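PDB 4ECN: leucine-rich repeat protein from Bacteroides thetaiotaomicron, which is of unknown function but, as an extracellular protein built largely of leucine-rich repeats, probably binds other proteins. Local coordinates for residues Tyr150-Val162 / Thr170-Glu182. Residues are numbered along the deposited sequence; the frame is centred on the assembly and turned at random.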
ATOM      1  N   TYR A 150      -8.980  35.145  28.910  1.00 78.07           N
ATOM      2  CA  TYR A 150      -8.973  36.473  28.285  1.00 76.00           C
ATOM      3  C   TYR A 150     -10.225  37.287  28.730  1.00 80.70           C
ATOM      4  O   TYR A 150     -11.153  36.716  29.316  1.00 79.52           O
ATOM      5  CB  TYR A 150      -8.893  36.357  26.748  1.00 74.19           C
ATOM      6  CG  TYR A 150     -10.119  35.771  26.078  1.00 72.51           C
ATOM      7  CD1 TYR A 150     -10.297  34.390  25.983  1.00 72.86           C
ATOM      8  CD2 TYR A 150     -11.062  36.594  25.468  1.00 72.36           C
ATOM      9  CE1 TYR A 150     -11.417  33.848  25.355  1.00 70.71           C
ATOM     10  CE2 TYR A 150     -12.184  36.063  24.841  1.00 72.19           C
ATOM     11  CZ  TYR A 150     -12.356  34.689  24.781  1.00 77.42           C
ATOM     12  OH  TYR A 150     -13.469  34.185  24.154  1.00 76.55           O
ATOM     13  N   LEU A 151     -10.233  38.620  28.455  1.00 78.29           N
ATOM     14  CA  LEU A 151     -11.344  39.524  28.788  1.00 78.45           C
ATOM     15  C   LEU A 151     -12.474  39.456  27.755  1.00 79.39           C
ATOM     16  O   LEU A 151     -12.186  39.543  26.559  1.00 76.55           O
ATOM     17  CB  LEU A 151     -10.842  40.975  28.874  1.00 79.85           C
ATOM     18  CG  LEU A 151      -9.893  41.328  30.013  1.00 86.27           C
ATOM     19  CD1 LEU A 151      -9.161  42.615  29.715  1.00 87.02           C
ATOM     20  CD2 LEU A 151     -10.624  41.408  31.358  1.00 89.67           C
ATOM     21  N   PHE A 152     -13.763  39.341  28.211  1.00 76.39           N
ATOM     22  CA  PHE A 152     -14.952  39.306  27.330  1.00 75.50           C
ATOM     23  C   PHE A 152     -14.954  40.565  26.464  1.00 80.74           C
ATOM     24  O   PHE A 152     -15.042  40.486  25.236  1.00 79.30           O
ATOM     25  CB  PHE A 152     -16.262  39.173  28.129  1.00 77.23           C
ATOM     26  CG  PHE A 152     -17.497  38.954  27.281  1.00 77.92           C
ATOM     27  CD1 PHE A 152     -18.070  40.005  26.567  1.00 80.72           C
ATOM     28  CD2 PHE A 152     -18.104  37.707  27.219  1.00 79.33           C
ATOM     29  CE1 PHE A 152     -19.214  39.803  25.788  1.00 81.09           C
ATOM     30  CE2 PHE A 152     -19.250  37.506  26.441  1.00 81.44           C
ATOM     31  CZ  PHE A 152     -19.799  38.556  25.734  1.00 79.53           C
ATOM     32  N   SER A 153     -14.818  41.733  27.113  1.00 79.30           N
ATOM     33  CA  SER A 153     -14.601  42.998  26.422  1.00 79.64           C
ATOM     34  C   SER A 153     -13.317  42.832  25.607  1.00 83.69           C
ATOM     35  O   SER A 153     -12.459  42.068  26.037  1.00 85.47           O
ATOM     36  CB  SER A 153     -14.517  44.138  27.434  1.00 84.23           C
ATOM     37  OG  SER A 153     -13.637  43.829  28.505  1.00 94.13           O
ATOM     38  N   ASN A 154     -13.221  43.413  24.419  1.00 76.91           N
ATOM     39  CA  ASN A 154     -12.075  43.317  23.492  1.00 75.48           C
ATOM     40  C   ASN A 154     -12.150  41.955  22.649  1.00 73.81           C
ATOM     41  O   ASN A 154     -11.170  41.567  21.995  1.00 72.59           O
ATOM     42  CB  ASN A 154     -10.642  43.566  24.123  1.00 76.91           C
ATOM     43  CG  ASN A 154      -9.882  42.501  24.915  1.00 80.80           C
ATOM     44  OD1 ASN A 154     -10.067  41.275  24.767  1.00 69.31           O
ATOM     45  ND2 ASN A 154      -8.908  42.982  25.706  1.00 57.75           N
ATOM     46  N   ILE A 155     -13.362  41.350  22.560  1.00 66.54           N
ATOM     47  CA  ILE A 155     -13.746  40.345  21.561  1.00 63.97           C
ATOM     48  C   ILE A 155     -14.184  41.207  20.374  1.00 68.53           C
ATOM     49  O   ILE A 155     -15.144  41.968  20.534  1.00 69.70           O
ATOM     50  CB  ILE A 155     -14.827  39.304  22.028  1.00 65.66           C
ATOM     51  CG1 ILE A 155     -14.299  38.284  23.025  1.00 65.11           C
ATOM     52  CG2 ILE A 155     -15.469  38.590  20.832  1.00 65.37           C
ATOM     53  CD1 ILE A 155     -15.426  37.413  23.682  1.00 61.85           C
ATOM     54  N   ARG A 156     -13.488  41.179  19.235  1.00 64.03           N
ATOM     55  CA  ARG A 156     -13.870  42.074  18.134  1.00 63.76           C
ATOM     56  C   ARG A 156     -14.691  41.363  17.041  1.00 66.15           C
ATOM     57  O   ARG A 156     -15.571  41.986  16.436  1.00 63.89           O
ATOM     58  CB  ARG A 156     -12.617  42.697  17.517  1.00 65.01           C
ATOM     59  CG  ARG A 156     -11.804  43.520  18.518  1.00 81.25           C
ATOM     60  CD  ARG A 156     -12.294  44.942  18.680  1.00 96.28           C
ATOM     61  NE  ARG A 156     -11.578  45.607  19.768  1.00111.65           N
ATOM     62  CZ  ARG A 156     -12.076  45.795  20.986  1.00127.79           C
ATOM     63  NH1 ARG A 156     -13.315  45.407  21.275  1.00113.26           N
ATOM     64  NH2 ARG A 156     -11.350  46.396  21.920  1.00116.45           N
ATOM     65  N   TYR A 157     -14.382  40.074  16.782  1.00 63.75           N
ATOM     66  CA  TYR A 157     -15.023  39.227  15.771  1.00 63.02           C
ATOM     67  C   TYR A 157     -15.296  37.824  16.310  1.00 65.67           C
ATOM     68  O   TYR A 157     -14.581  37.346  17.196  1.00 65.43           O
ATOM     69  CB  TYR A 157     -14.152  39.137  14.505  1.00 64.27           C
ATOM     70  CG  TYR A 157     -14.036  40.460  13.788  1.00 68.39           C
ATOM     71  CD1 TYR A 157     -15.009  40.873  12.882  1.00 70.83           C
ATOM     72  CD2 TYR A 157     -12.972  41.322  14.043  1.00 70.65           C
ATOM     73  CE1 TYR A 157     -14.936  42.120  12.258  1.00 73.42           C
ATOM     74  CE2 TYR A 157     -12.884  42.569  13.420  1.00 72.60           C
ATOM     75  CZ  TYR A 157     -13.862  42.961  12.520  1.00 81.91           C
ATOM     76  OH  TYR A 157     -13.756  44.181  11.890  1.00 84.25           O
ATOM     77  N   VAL A 158     -16.335  37.164  15.768  1.00 60.49           N
ATOM     78  CA  VAL A 158     -16.691  35.813  16.169  1.00 58.79           C
ATOM     79  C   VAL A 158     -17.076  34.967  14.923  1.00 61.48           C
ATOM     80  O   VAL A 158     -17.498  35.505  13.893  1.00 61.04           O
ATOM     81  CB  VAL A 158     -17.820  35.821  17.234  1.00 62.48           C
ATOM     82  CG1 VAL A 158     -19.190  36.095  16.619  1.00 61.83           C
ATOM     83  CG2 VAL A 158     -17.836  34.525  18.032  1.00 62.19           C
ATOM     84  N   ASP A 159     -16.884  33.635  15.040  1.00 56.46           N
ATOM     85  CA  ASP A 159     -17.279  32.604  14.073  1.00 54.05           C
ATOM     86  C   ASP A 159     -18.260  31.721  14.745  1.00 56.24           C
ATOM     87  O   ASP A 159     -17.901  31.147  15.767  1.00 56.03           O
ATOM     88  CB  ASP A 159     -16.073  31.778  13.546  1.00 54.66           C
ATOM     89  CG  ASP A 159     -15.076  32.484  12.649  1.00 59.67           C
ATOM     90  OD1 ASP A 159     -15.488  33.363  11.881  1.00 59.65           O
ATOM     91  OD2 ASP A 159     -13.907  32.089  12.650  1.00 66.34           O
ATOM     92  N   VAL A 160     -19.508  31.624  14.267  1.00 52.24           N
ATOM     93  CA  VAL A 160     -20.371  30.699  14.990  1.00 51.41           C
ATOM     94  C   VAL A 160     -20.873  29.625  14.014  1.00 52.85           C
ATOM     95  O   VAL A 160     -21.112  29.878  12.830  1.00 50.95           O
ATOM     96  CB  VAL A 160     -21.538  31.321  15.817  1.00 56.00           C
ATOM     97  CG1 VAL A 160     -21.061  32.515  16.644  1.00 56.71           C
ATOM     98  CG2 VAL A 160     -22.746  31.692  14.971  1.00 55.79           C
ATOM     99  N   THR A 161     -20.955  28.402  14.546  1.00 49.25           N
ATOM    100  CA  THR A 161     -21.516  27.220  13.918  1.00 48.05           C
ATOM    101  C   THR A 161     -22.862  26.976  14.534  1.00 52.53           C
ATOM    102  O   THR A 161     -22.958  26.808  15.759  1.00 51.92           O
ATOM    103  CB  THR A 161     -20.607  25.977  14.069  1.00 53.73           C
ATOM    104  OG1 THR A 161     -19.237  26.317  13.892  1.00 58.34           O
ATOM    105  CG2 THR A 161     -21.027  24.818  13.156  1.00 45.21           C
ATOM    106  N   VAL A 162     -23.902  26.958  13.701  1.00 49.65           N
ATOM    107  CA  VAL A 162     -25.255  26.648  14.152  1.00 49.50           C
ATOM    108  C   VAL A 162     -25.616  25.305  13.605  1.00 53.37           C
ATOM    109  O   VAL A 162     -25.223  25.000  12.481  1.00 54.74           O
ATOM    110  CB  VAL A 162     -26.308  27.717  13.776  1.00 53.26           C
ATOM    111  CG1 VAL A 162     -26.051  29.029  14.515  1.00 53.37           C
ATOM    112  CG2 VAL A 162     -26.394  27.924  12.263  1.00 52.54           C
ATOM    113  N   THR A 170     -25.265  21.573   9.707  1.00 47.88           N
ATOM    114  CA  THR A 170     -24.493  22.664  10.296  1.00 47.37           C
ATOM    115  C   THR A 170     -24.306  23.760   9.252  1.00 51.78           C
ATOM    116  O   THR A 170     -24.379  23.491   8.053  1.00 51.97           O
ATOM    117  CB  THR A 170     -23.142  22.176  10.856  1.00 50.51           C
ATOM    118  OG1 THR A 170     -22.420  21.509   9.831  1.00 53.86           O
ATOM    119  CG2 THR A 170     -23.289  21.262  12.044  1.00 45.82           C
ATOM    120  N   THR A 171     -24.103  25.001   9.711  1.00 49.07           N
ATOM    121  CA  THR A 171     -23.868  26.180   8.870  1.00 49.46           C
ATOM    122  C   THR A 171     -22.837  27.027   9.574  1.00 54.46           C
ATOM    123  O   THR A 171     -22.956  27.254  10.773  1.00 54.98           O
ATOM    124  CB  THR A 171     -25.183  26.941   8.570  1.00 59.73           C
ATOM    125  OG1 THR A 171     -26.033  26.111   7.765  1.00 60.13           O
ATOM    126  CG2 THR A 171     -24.944  28.270   7.847  1.00 56.82           C
ATOM    127  N   GLU A 172     -21.799  27.443   8.857  1.00 52.53           N
ATOM    128  CA  GLU A 172     -20.752  28.256   9.466  1.00 53.44           C
ATOM    129  C   GLU A 172     -20.955  29.747   9.077  1.00 55.06           C
ATOM    130  O   GLU A 172     -21.154  30.065   7.902  1.00 54.20           O
ATOM    131  CB  GLU A 172     -19.356  27.735   9.072  1.00 55.09           C
ATOM    132  CG  GLU A 172     -18.211  28.398   9.840  1.00 75.19           C
ATOM    133  CD  GLU A 172     -18.029  28.021  11.300  1.00112.96           C
ATOM    134  OE1 GLU A 172     -18.228  26.829  11.628  1.00132.20           O
ATOM    135  OE2 GLU A 172     -17.600  28.892  12.096  1.00 99.68           O
ATOM    136  N   LEU A 173     -20.954  30.631  10.089  1.00 50.72           N
ATOM    137  CA  LEU A 173     -21.146  32.084   9.970  1.00 50.80           C
ATOM    138  C   LEU A 173     -19.832  32.742  10.378  1.00 55.93           C
ATOM    139  O   LEU A 173     -19.524  32.859  11.569  1.00 56.10           O
ATOM    140  CB  LEU A 173     -22.353  32.527  10.835  1.00 50.89           C
ATOM    141  CG  LEU A 173     -23.640  31.737  10.579  1.00 55.29           C
ATOM    142  CD1 LEU A 173     -24.617  31.860  11.719  1.00 56.44           C
ATOM    143  CD2 LEU A 173     -24.265  32.077   9.254  1.00 55.43           C
ATOM    144  N   LYS A 174     -19.015  33.090   9.376  1.00 52.86           N
ATOM    145  CA  LYS A 174     -17.645  33.518   9.605  1.00 52.23           C
ATOM    146  C   LYS A 174     -17.467  35.038   9.663  1.00 59.01           C
ATOM    147  O   LYS A 174     -18.174  35.789   8.992  1.00 60.19           O
ATOM    148  CB  LYS A 174     -16.730  32.936   8.521  1.00 52.27           C
ATOM    149  CG  LYS A 174     -16.477  31.433   8.708  1.00 64.14           C
ATOM    150  CD  LYS A 174     -15.491  30.835   7.689  1.00 78.88           C
ATOM    151  CE  LYS A 174     -15.233  29.345   7.850  1.00 89.58           C
ATOM    152  NZ  LYS A 174     -14.512  29.011   9.115  1.00102.29           N
ATOM    153  N   GLY A 175     -16.506  35.435  10.505  1.00 55.49           N
ATOM    154  CA  GLY A 175     -16.047  36.791  10.758  1.00 56.04           C
ATOM    155  C   GLY A 175     -17.100  37.841  11.033  1.00 62.64           C
ATOM    156  O   GLY A 175     -17.008  38.941  10.483  1.00 65.53           O
HETATM  157  N   MSE A 176     -18.086  37.542  11.895  1.00 57.36           N
HETATM  158  CA  MSE A 176     -19.126  38.510  12.248  1.00 57.02           C
HETATM  159  C   MSE A 176     -18.573  39.544  13.235  1.00 65.87           C
HETATM  160  O   MSE A 176     -17.892  39.150  14.191  1.00 65.76           O
HETATM  161  CB  MSE A 176     -20.357  37.814  12.832  1.00 58.24           C
HETATM  162  CG  MSE A 176     -21.097  36.902  11.838  1.00 63.59           C
HETATM  163 SE   MSE A 176     -22.657  36.025  12.634  0.75 69.65          SE
HETATM  164  CE  MSE A 176     -21.760  35.097  14.078  1.00 65.94           C
ATOM    165  N   LYS A 177     -18.853  40.867  13.001  1.00 64.93           N
ATOM    166  CA  LYS A 177     -18.361  41.932  13.880  1.00 66.11           C
ATOM    167  C   LYS A 177     -19.225  42.029  15.140  1.00 71.76           C
ATOM    168  O   LYS A 177     -20.439  42.235  15.075  1.00 71.88           O
ATOM    169  CB  LYS A 177     -18.287  43.296  13.174  1.00 69.65           C
ATOM    170  CG  LYS A 177     -17.507  44.334  13.983  1.00 83.97           C
ATOM    171  CD  LYS A 177     -17.654  45.746  13.443  1.00 94.63           C
ATOM    172  CE  LYS A 177     -17.161  46.801  14.416  1.00108.38           C
ATOM    173  NZ  LYS A 177     -18.009  46.895  15.646  1.00117.16           N
ATOM    174  N   VAL A 178     -18.557  41.891  16.282  1.00 70.21           N
ATOM    175  CA  VAL A 178     -19.124  41.933  17.621  1.00 71.63           C
ATOM    176  C   VAL A 178     -19.152  43.398  18.079  1.00 81.95           C
ATOM    177  O   VAL A 178     -18.098  44.028  18.195  1.00 82.40           O
ATOM    178  CB  VAL A 178     -18.300  41.013  18.577  1.00 75.18           C
ATOM    179  CG1 VAL A 178     -18.812  41.083  20.002  1.00 75.47           C
ATOM    180  CG2 VAL A 178     -18.284  39.562  18.093  1.00 74.01           C
ATOM    181  N   THR A 179     -20.359  43.944  18.306  1.00 82.38           N
ATOM    182  CA  THR A 179     -20.580  45.321  18.762  1.00 84.10           C
ATOM    183  C   THR A 179     -20.831  45.281  20.300  1.00 91.79           C
ATOM    184  O   THR A 179     -21.919  44.904  20.758  1.00 91.46           O
ATOM    185  CB  THR A 179     -21.723  45.947  17.945  1.00 87.21           C
ATOM    186  OG1 THR A 179     -21.320  45.993  16.575  1.00 85.37           O
ATOM    187  CG2 THR A 179     -22.086  47.332  18.406  1.00 83.80           C
ATOM    188  N   TYR A 180     -19.788  45.629  21.083  1.00 91.12           N
ATOM    189  CA  TYR A 180     -19.827  45.609  22.544  1.00 92.38           C
ATOM    190  C   TYR A 180     -20.093  47.017  23.079  1.00 98.16           C
ATOM    191  O   TYR A 180     -19.221  47.883  22.989  1.00 98.20           O
ATOM    192  CB  TYR A 180     -18.512  45.020  23.134  1.00 94.19           C
ATOM    193  CG  TYR A 180     -18.453  45.038  24.650  1.00 97.99           C
ATOM    194  CD1 TYR A 180     -19.261  44.195  25.412  1.00 99.95           C
ATOM    195  CD2 TYR A 180     -17.605  45.912  25.326  1.00100.26           C
ATOM    196  CE1 TYR A 180     -19.247  44.242  26.811  1.00101.29           C
ATOM    197  CE2 TYR A 180     -17.582  45.966  26.725  1.00101.97           C
ATOM    198  CZ  TYR A 180     -18.393  45.118  27.463  1.00106.60           C
ATOM    199  OH  TYR A 180     -18.351  45.148  28.836  1.00103.75           O
ATOM    200  N   LYS A 181     -21.311  47.237  23.632  1.00 96.27           N
ATOM    201  CA  LYS A 181     -21.751  48.508  24.238  1.00 97.45           C
ATOM    202  C   LYS A 181     -21.807  48.367  25.778  1.00103.19           C
ATOM    203  O   LYS A 181     -22.337  47.367  26.289  1.00102.83           O
ATOM    204  CB  LYS A 181     -23.115  48.952  23.673  1.00 99.41           C
ATOM    205  N   GLU A 182     -21.229  49.354  26.507  1.00100.44           N
ATOM    206  CA  GLU A 182     -21.192  49.363  27.976  1.00125.60           C
ATOM    207  C   GLU A 182     -21.710  50.699  28.535  1.00146.86           C
ATOM    208  O   GLU A 182     -22.837  50.781  29.032  1.00 97.84           O
ATOM    209  CB  GLU A 182     -19.764  49.093  28.479  1.00127.14           C
TER
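The CE methyl of selenomethionine Met176 lies against both methyls of Val160, 3.7 Å from CG1 and from CG2, the two side chains crossing at about a right angle. The bend at the end of the Met176 chain (chi3 -58°) turns CE toward the valines, and Val158 CG1 meets it too, while Leu173 CD1 packs on Val160 CG2. These residues form a mostly apolar patch on one face of an antiparallel hairpin. Its register slips by one between Val158 and Val160, a beta bulge in which Lys174 and Gly175 stand against Asp159 alone; there Asp159 OD1 takes the N-H of Gly175 in a nearly straight bond of 2.7 Å. The other carboxylate oxygen, OD2, is hydrogen-bonded to Tyr224 OH. On the opposite face, Thr161 OG1 donates to Glu172 OE1 from the syn side, 34° out of the carboxylate plane; Glu172 folds back to receive it through its bend at chi2 (73°). A leucine at Glu172 would probably leave the buried Thr161 hydroxyl without this acceptor. Beyond the bulge, Ser153 CB rests against Tyr180 CE2 at 3.6 Å. Within this DUF4458 domain, strand 214-227 pairs with the other edge of strand 157-164, and Phe135 of strand 130-139 and Val257 of strand 251-259 touch Val160.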